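Local coordinates for protein proteolytically activated form of PPO4 Tyrosinase (Agaricus bisporus var. bisporus H97, PDB 4OUA) that oxidises phenols with a pair of copper ions, hydroxylating monophenols and converting the resulting o-diphenols to o-quinones at the start of melanin synthesis, at residues A[139-151]-A[158-170]. Sequence-based numbering, arbitrary orientation.
Sequences PPDEIIKLEQVKI and KITVRNPILRYSF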
ATOM      1  N   PRO A 139       3.586  11.637  -9.853  1.00 38.46           N
ATOM      2  CA  PRO A 139       4.037  11.866  -8.478  1.00 29.76           C
ATOM      3  C   PRO A 139       5.194  12.855  -8.410  1.00 30.34           C
ATOM      4  O   PRO A 139       5.723  13.242  -9.452  1.00 37.73           O
ATOM      5  CB  PRO A 139       4.483  10.476  -8.027  1.00 31.67           C
ATOM      6  CG  PRO A 139       4.957   9.830  -9.290  1.00 35.57           C
ATOM      7  CD  PRO A 139       4.050  10.341 -10.379  1.00 31.71           C
ATOM      8  N   PRO A 140       5.578  13.264  -7.192  1.00 28.42           N
ATOM      9  CA  PRO A 140       6.717  14.161  -6.973  1.00 29.85           C
ATOM     10  C   PRO A 140       8.032  13.535  -7.429  1.00 32.72           C
ATOM     11  O   PRO A 140       8.123  12.315  -7.550  1.00 33.81           O
ATOM     12  CB  PRO A 140       6.709  14.375  -5.455  1.00 32.37           C
ATOM     13  CG  PRO A 140       5.312  14.055  -5.030  1.00 27.89           C
ATOM     14  CD  PRO A 140       4.876  12.950  -5.938  1.00 27.84           C
ATOM     15  N   ASP A 141       9.039  14.366  -7.676  1.00 33.17           N
ATOM     16  CA  ASP A 141      10.319  13.877  -8.175  1.00 37.86           C
ATOM     17  C   ASP A 141      10.999  12.962  -7.164  1.00 37.14           C
ATOM     18  O   ASP A 141      11.741  12.054  -7.540  1.00 37.88           O
ATOM     19  CB  ASP A 141      11.238  15.048  -8.528  1.00 42.45           C
ATOM     20  CG  ASP A 141      10.646  15.950  -9.594  1.00 46.66           C
ATOM     21  OD1 ASP A 141       9.694  15.520 -10.279  1.00 41.71           O
ATOM     22  OD2 ASP A 141      11.136  17.088  -9.754  1.00 65.31           O
ATOM     23  N   GLU A 142      10.738  13.200  -5.883  1.00 36.12           N
ATOM     24  CA  GLU A 142      11.324  12.395  -4.817  1.00 35.07           C
ATOM     25  C   GLU A 142      10.898  10.935  -4.915  1.00 33.07           C
ATOM     26  O   GLU A 142      11.575  10.043  -4.406  1.00 34.23           O
ATOM     27  CB  GLU A 142      10.933  12.952  -3.444  1.00 35.16           C
ATOM     28  CG  GLU A 142      11.507  14.325  -3.122  1.00 39.69           C
ATOM     29  CD  GLU A 142      10.777  15.449  -3.830  1.00 42.44           C
ATOM     30  OE1 GLU A 142       9.944  15.157  -4.713  1.00 42.18           O
ATOM     31  OE2 GLU A 142      11.035  16.627  -3.497  1.00 44.44           O
ATOM     32  N   ILE A 143       9.774  10.695  -5.581  1.00 34.16           N
ATOM     33  CA  ILE A 143       9.188   9.364  -5.639  1.00 32.74           C
ATOM     34  C   ILE A 143       9.542   8.618  -6.920  1.00 38.32           C
ATOM     35  O   ILE A 143       9.593   7.387  -6.935  1.00 39.50           O
ATOM     36  CB  ILE A 143       7.651   9.436  -5.519  1.00 29.51           C
ATOM     37  CG1 ILE A 143       7.257  10.099  -4.200  1.00 32.42           C
ATOM     38  CG2 ILE A 143       7.035   8.052  -5.623  1.00 30.44           C
ATOM     39  CD1 ILE A 143       7.801   9.388  -2.979  1.00 30.70           C
ATOM     40  N   ILE A 144       9.802   9.363  -7.990  1.00 37.16           N
ATOM     41  CA  ILE A 144       9.901   8.760  -9.313  1.00 32.52           C
ATOM     42  C   ILE A 144      11.191   9.084 -10.068  1.00 40.77           C
ATOM     43  O   ILE A 144      11.590   8.333 -10.959  1.00 41.77           O
ATOM     44  CB  ILE A 144       8.707   9.192 -10.191  1.00 39.47           C
ATOM     45  CG1 ILE A 144       8.615   8.324 -11.446  1.00 41.75           C
ATOM     46  CG2 ILE A 144       8.813  10.669 -10.549  1.00 38.60           C
ATOM     47  CD1 ILE A 144       8.432   6.854 -11.152  1.00 54.46           C
ATOM     48  N   LYS A 145      11.847  10.189  -9.721  1.00 41.97           N
ATOM     49  CA  LYS A 145      12.967  10.670 -10.532  1.00 42.50           C
ATOM     50  C   LYS A 145      14.276  10.892  -9.766  1.00 40.60           C
ATOM     51  O   LYS A 145      15.344  10.499 -10.236  1.00 40.35           O
ATOM     52  CB  LYS A 145      12.566  11.970 -11.239  1.00 42.54           C
ATOM     53  CG  LYS A 145      13.650  12.553 -12.131  1.00 48.18           C
ATOM     54  CD  LYS A 145      13.077  13.554 -13.124  1.00 54.42           C
ATOM     55  CE  LYS A 145      12.348  14.688 -12.420  1.00 66.59           C
ATOM     56  NZ  LYS A 145      11.764  15.656 -13.392  1.00 64.23           N
ATOM     57  N   LEU A 146      14.197  11.520  -8.597  1.00 40.23           N
ATOM     58  CA  LEU A 146      15.398  11.906  -7.855  1.00 34.46           C
ATOM     59  C   LEU A 146      16.194  10.718  -7.313  1.00 35.99           C
ATOM     60  O   LEU A 146      15.772  10.057  -6.363  1.00 37.95           O
ATOM     61  CB  LEU A 146      15.026  12.836  -6.700  1.00 34.57           C
ATOM     62  CG  LEU A 146      14.549  14.236  -7.087  1.00 32.86           C
ATOM     63  CD1 LEU A 146      14.120  15.013  -5.854  1.00 36.80           C
ATOM     64  CD2 LEU A 146      15.644  14.979  -7.834  1.00 38.39           C
ATOM     65  N   GLU A 147      17.351  10.464  -7.919  1.00 34.80           N
ATOM     66  CA  GLU A 147      18.263   9.424  -7.449  1.00 35.86           C
ATOM     67  C   GLU A 147      18.774   9.734  -6.047  1.00 35.11           C
ATOM     68  O   GLU A 147      18.942   8.834  -5.224  1.00 37.42           O
ATOM     69  CB  GLU A 147      19.441   9.268  -8.412  1.00 34.61           C
ATOM     70  CG  GLU A 147      19.089   8.598  -9.727  1.00 28.19           C
ATOM     71  CD  GLU A 147      18.828   7.113  -9.571  1.00 34.22           C
ATOM     72  OE1 GLU A 147      19.189   6.551  -8.514  1.00 38.80           O
ATOM     73  OE2 GLU A 147      18.263   6.508 -10.507  1.00 34.86           O
ATOM     74  N   GLN A 148      19.025  11.012  -5.788  1.00 33.14           N
ATOM     75  CA  GLN A 148      19.442  11.467  -4.467  1.00 31.32           C
ATOM     76  C   GLN A 148      18.381  12.406  -3.902  1.00 38.51           C
ATOM     77  O   GLN A 148      17.757  13.163  -4.646  1.00 37.28           O
ATOM     78  CB  GLN A 148      20.799  12.171  -4.539  1.00 36.33           C
ATOM     79  CG  GLN A 148      21.898  11.360  -5.219  1.00 41.24           C
ATOM     80  CD  GLN A 148      22.549  10.347  -4.293  1.00 46.60           C
ATOM     81  OE1 GLN A 148      22.625  10.554  -3.082  1.00 45.04           O
ATOM     82  NE2 GLN A 148      23.026   9.246  -4.863  1.00 41.07           N
ATOM     83  N   VAL A 149      18.174  12.354  -2.590  1.00 32.70           N
ATOM     84  CA  VAL A 149      17.165  13.191  -1.949  1.00 29.46           C
ATOM     85  C   VAL A 149      17.719  13.917  -0.728  1.00 33.71           C
ATOM     86  O   VAL A 149      18.572  13.392  -0.015  1.00 33.13           O
ATOM     87  CB  VAL A 149      15.934  12.365  -1.520  1.00 40.48           C
ATOM     88  CG1 VAL A 149      15.183  11.847  -2.742  1.00 32.58           C
ATOM     89  CG2 VAL A 149      16.350  11.219  -0.608  1.00 35.59           C
ATOM     90  N   LYS A 150      17.220  15.126  -0.493  1.00 40.06           N
ATOM     91  CA  LYS A 150      17.659  15.939   0.635  1.00 36.86           C
ATOM     92  C   LYS A 150      16.936  15.568   1.927  1.00 41.86           C
ATOM     93  O   LYS A 150      15.706  15.593   1.996  1.00 33.41           O
ATOM     94  CB  LYS A 150      17.442  17.425   0.342  1.00 44.02           C
ATOM     95  CG  LYS A 150      18.239  17.970  -0.830  1.00 47.12           C
ATOM     96  CD  LYS A 150      17.937  19.447  -1.037  1.00 63.73           C
ATOM     97  CE  LYS A 150      18.702  20.021  -2.217  1.00 75.34           C
ATOM     98  NZ  LYS A 150      18.357  21.452  -2.446  1.00 62.45           N
ATOM     99  N   ILE A 151      17.709  15.230   2.954  1.00 41.34           N
ATOM    100  CA  ILE A 151      17.151  14.989   4.276  1.00 38.41           C
ATOM    101  C   ILE A 151      17.967  15.733   5.326  1.00 39.50           C
ATOM    102  O   ILE A 151      18.975  16.365   5.009  1.00 40.30           O
ATOM    103  CB  ILE A 151      17.116  13.488   4.623  1.00 31.31           C
ATOM    104  CG1 ILE A 151      18.531  12.914   4.669  1.00 35.80           C
ATOM    105  CG2 ILE A 151      16.261  12.729   3.622  1.00 33.64           C
ATOM    106  CD1 ILE A 151      18.580  11.451   5.049  1.00 33.84           C
ATOM    107  N   LYS A 158      21.786  19.558   6.600  1.00 47.24           N
ATOM    108  CA  LYS A 158      21.078  18.966   5.472  1.00 47.57           C
ATOM    109  C   LYS A 158      22.031  18.192   4.571  1.00 49.88           C
ATOM    110  O   LYS A 158      23.024  18.737   4.089  1.00 56.46           O
ATOM    111  CB  LYS A 158      20.353  20.047   4.667  1.00 42.30           C
ATOM    112  CG  LYS A 158      19.391  20.889   5.490  1.00 54.39           C
ATOM    113  CD  LYS A 158      18.375  20.016   6.213  1.00 60.67           C
ATOM    114  CE  LYS A 158      17.430  20.853   7.063  1.00 59.75           C
ATOM    115  NZ  LYS A 158      18.154  21.621   8.114  1.00 57.14           N
ATOM    116  N   ILE A 159      21.726  16.918   4.349  1.00 45.60           N
ATOM    117  CA  ILE A 159      22.544  16.077   3.485  1.00 37.08           C
ATOM    118  C   ILE A 159      21.711  15.458   2.370  1.00 45.42           C
ATOM    119  O   ILE A 159      20.484  15.564   2.367  1.00 46.61           O
ATOM    120  CB  ILE A 159      23.224  14.952   4.275  1.00 43.07           C
ATOM    121  CG1 ILE A 159      22.224  13.832   4.568  1.00 39.14           C
ATOM    122  CG2 ILE A 159      23.832  15.500   5.556  1.00 49.82           C
ATOM    123  CD1 ILE A 159      22.851  12.602   5.186  1.00 42.23           C
ATOM    124  N   THR A 160      22.384  14.811   1.423  1.00 42.40           N
ATOM    125  CA  THR A 160      21.695  14.117   0.342  1.00 38.01           C
ATOM    126  C   THR A 160      22.141  12.662   0.270  1.00 38.91           C
ATOM    127  O   THR A 160      23.310  12.370   0.015  1.00 48.52           O
ATOM    128  CB  THR A 160      21.937  14.795  -1.021  1.00 38.88           C
ATOM    129  OG1 THR A 160      23.323  14.701  -1.369  1.00 56.00           O
ATOM    130  CG2 THR A 160      21.527  16.260  -0.966  1.00 50.24           C
ATOM    131  N   VAL A 161      21.202  11.754   0.509  1.00 35.49           N
ATOM    132  CA  VAL A 161      21.484  10.325   0.457  1.00 38.33           C
ATOM    133  C   VAL A 161      20.703   9.686  -0.682  1.00 36.12           C
ATOM    134  O   VAL A 161      19.768  10.286  -1.209  1.00 41.38           O
ATOM    135  CB  VAL A 161      21.127   9.628   1.781  1.00 35.28           C
ATOM    136  CG1 VAL A 161      21.852  10.292   2.936  1.00 34.99           C
ATOM    137  CG2 VAL A 161      19.625   9.660   2.005  1.00 41.68           C
ATOM    138  N   ARG A 162      21.088   8.472  -1.063  1.00 35.19           N
ATOM    139  CA  ARG A 162      20.427   7.788  -2.169  1.00 34.83           C
ATOM    140  C   ARG A 162      18.970   7.488  -1.829  1.00 38.14           C
ATOM    141  O   ARG A 162      18.633   7.199  -0.680  1.00 27.90           O
ATOM    142  CB  ARG A 162      21.172   6.504  -2.541  1.00 32.88           C
ATOM    143  CG  ARG A 162      21.219   5.442  -1.454  1.00 32.30           C
ATOM    144  CD  ARG A 162      22.116   4.286  -1.889  1.00 39.42           C
ATOM    145  NE  ARG A 162      22.054   3.143  -0.983  1.00 39.68           N
ATOM    146  CZ  ARG A 162      22.636   3.106   0.211  1.00 43.95           C
ATOM    147  NH1 ARG A 162      23.315   4.156   0.652  1.00 46.89           N
ATOM    148  NH2 ARG A 162      22.532   2.023   0.970  1.00 37.94           N
ATOM    149  N   ASN A 163      18.114   7.569  -2.843  1.00 36.22           N
ATOM    150  CA  ASN A 163      16.676   7.422  -2.660  1.00 35.31           C
ATOM    151  C   ASN A 163      16.239   5.961  -2.622  1.00 33.66           C
ATOM    152  O   ASN A 163      16.327   5.257  -3.628  1.00 32.63           O
ATOM    153  CB  ASN A 163      15.931   8.158  -3.774  1.00 33.49           C
ATOM    154  CG  ASN A 163      14.468   8.374  -3.454  1.00 38.37           C
ATOM    155  OD1 ASN A 163      13.927   7.779  -2.520  1.00 37.14           O
ATOM    156  ND2 ASN A 163      13.814   9.230  -4.231  1.00 35.53           N
ATOM    157  N   PRO A 164      15.760   5.503  -1.456  1.00 34.70           N
ATOM    158  CA  PRO A 164      15.282   4.128  -1.288  1.00 34.26           C
ATOM    159  C   PRO A 164      13.865   3.935  -1.824  1.00 35.56           C
ATOM    160  O   PRO A 164      13.374   2.809  -1.878  1.00 37.91           O
ATOM    161  CB  PRO A 164      15.323   3.932   0.228  1.00 29.57           C
ATOM    162  CG  PRO A 164      15.069   5.294   0.772  1.00 29.59           C
ATOM    163  CD  PRO A 164      15.712   6.261  -0.193  1.00 31.81           C
ATOM    164  N   ILE A 165      13.225   5.030  -2.218  1.00 34.58           N
ATOM    165  CA  ILE A 165      11.850   4.984  -2.703  1.00 34.43           C
ATOM    166  C   ILE A 165      11.771   4.523  -4.157  1.00 31.99           C
ATOM    167  O   ILE A 165      10.771   3.941  -4.577  1.00 34.19           O
ATOM    168  CB  ILE A 165      11.165   6.362  -2.571  1.00 28.76           C
ATOM    169  CG1 ILE A 165      11.155   6.809  -1.108  1.00 30.90           C
ATOM    170  CG2 ILE A 165       9.752   6.316  -3.120  1.00 27.95           C
ATOM    171  CD1 ILE A 165      10.453   8.128  -0.877  1.00 32.21           C
ATOM    172  N   LEU A 166      12.829   4.778  -4.921  1.00 30.32           N
ATOM    173  CA  LEU A 166      12.851   4.420  -6.335  1.00 32.89           C
ATOM    174  C   LEU A 166      12.789   2.911  -6.561  1.00 33.99           C
ATOM    175  O   LEU A 166      12.018   2.431  -7.391  1.00 33.24           O
ATOM    176  CB  LEU A 166      14.101   4.988  -7.012  1.00 26.75           C
ATOM    177  CG  LEU A 166      14.178   6.509  -7.154  1.00 30.51           C
ATOM    178  CD1 LEU A 166      15.358   6.902  -8.024  1.00 30.11           C
ATOM    179  CD2 LEU A 166      12.885   7.068  -7.722  1.00 29.96           C
ATOM    180  N   ARG A 167      13.597   2.162  -5.819  1.00 35.22           N
ATOM    181  CA  ARG A 167      13.719   0.730  -6.057  1.00 33.90           C
ATOM    182  C   ARG A 167      14.241  -0.012  -4.833  1.00 37.47           C
ATOM    183  O   ARG A 167      14.913   0.571  -3.984  1.00 40.84           O
ATOM    184  CB  ARG A 167      14.650   0.480  -7.244  1.00 38.17           C
ATOM    185  CG  ARG A 167      16.077   0.955  -6.997  1.00 31.41           C
ATOM    186  CD  ARG A 167      16.921   0.906  -8.256  1.00 23.86           C
ATOM    187  NE  ARG A 167      16.423   1.810  -9.289  1.00 33.81           N
ATOM    188  CZ  ARG A 167      16.764   3.090  -9.395  1.00 33.62           C
ATOM    189  NH1 ARG A 167      17.603   3.631  -8.522  1.00 27.49           N
ATOM    190  NH2 ARG A 167      16.261   3.833 -10.373  1.00 38.78           N
ATOM    191  N   TYR A 168      13.926  -1.301  -4.749  1.00 33.80           N
ATOM    192  CA  TYR A 168      14.515  -2.163  -3.731  1.00 30.64           C
ATOM    193  C   TYR A 168      15.605  -3.033  -4.343  1.00 36.93           C
ATOM    194  O   TYR A 168      15.442  -3.564  -5.443  1.00 37.09           O
ATOM    195  CB  TYR A 168      13.454  -3.046  -3.071  1.00 30.79           C
ATOM    196  CG  TYR A 168      14.040  -4.135  -2.201  1.00 31.68           C
ATOM    197  CD1 TYR A 168      14.671  -3.827  -1.002  1.00 34.04           C
ATOM    198  CD2 TYR A 168      13.969  -5.468  -2.580  1.00 32.44           C
ATOM    199  CE1 TYR A 168      15.213  -4.818  -0.203  1.00 29.66           C
ATOM    200  CE2 TYR A 168      14.508  -6.466  -1.787  1.00 32.33           C
ATOM    201  CZ  TYR A 168      15.128  -6.135  -0.599  1.00 33.23           C
ATOM    202  OH  TYR A 168      15.666  -7.123   0.193  1.00 35.37           O
ATOM    203  N   SER A 169      16.717  -3.173  -3.630  1.00 31.10           N
ATOM    204  CA  SER A 169      17.810  -4.018  -4.089  1.00 34.45           C
ATOM    205  C   SER A 169      17.776  -5.363  -3.375  1.00 36.49           C
ATOM    206  O   SER A 169      17.948  -5.430  -2.160  1.00 38.45           O
ATOM    207  CB  SER A 169      19.160  -3.333  -3.861  1.00 39.01           C
ATOM    208  OG  SER A 169      19.234  -2.097  -4.553  1.00 38.24           O
ATOM    209  N   PHE A 170      17.542  -6.431  -4.132  1.00 36.45           N
ATOM    210  CA  PHE A 170      17.516  -7.772  -3.563  1.00 35.61           C
ATOM    211  C   PHE A 170      18.904  -8.187  -3.085  1.00 43.33           C
ATOM    212  O   PHE A 170      19.907  -7.918  -3.747  1.00 40.73           O
ATOM    213  CB  PHE A 170      16.985  -8.783  -4.580  1.00 34.70           C
ATOM    214  CG  PHE A 170      15.526  -8.614  -4.903  1.00 40.04           C
ATOM    215  CD1 PHE A 170      15.121  -7.792  -5.941  1.00 41.81           C
ATOM    216  CD2 PHE A 170      14.560  -9.283  -4.169  1.00 39.28           C
ATOM    217  CE1 PHE A 170      13.779  -7.637  -6.238  1.00 39.86           C
ATOM    218  CE2 PHE A 170      13.218  -9.132  -4.461  1.00 35.20           C
ATOM    219  CZ  PHE A 170      12.826  -8.308  -5.497  1.00 34.69           C
TER
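N163 joins the open end of an antiparallel beta hairpin, strands 148-152 and 158-162, to the turn that follows helix 141-144, structural packing in the tyrosinase central domain away from the copper sites. A chi1 of -164°, which sets CG opposite the backbone N, brings ND2 to L146 O (3.0 Å), 4° from the amide plane; ND2 also faces E142 O at a doubtfully short 2.4 Å. Its backbone N donates to E147 O (2.8 Å), while OD1 accepts from I165 N, which stands above its carbonyl plane, in an Asx turn; with the ND2 bond, this holds the amide at both ends. The E147 carboxylate and R167 guanidinium lie nearly coplanar (13°), but their paired bonds are weak, 3.3 Å for OE1 to NH1; R167 has its stronger partner in E199, bridged through NH2. Antiparallel hydrogen-bonded pairs V149-V161 (V149 N to V161 O 3.0 Å) and I151-I159 establish the hairpin. L166 packs against the turn, CD2 on I143 O (3.4 Å) and CD1 on E147 CD; an alanine here would probably open a gap there and deprive E147 of apolar support. T29 and R33 of helix 25-39 cover I151, whose CD1 reaches diagonally to V161 CG2, 3.7 Å away.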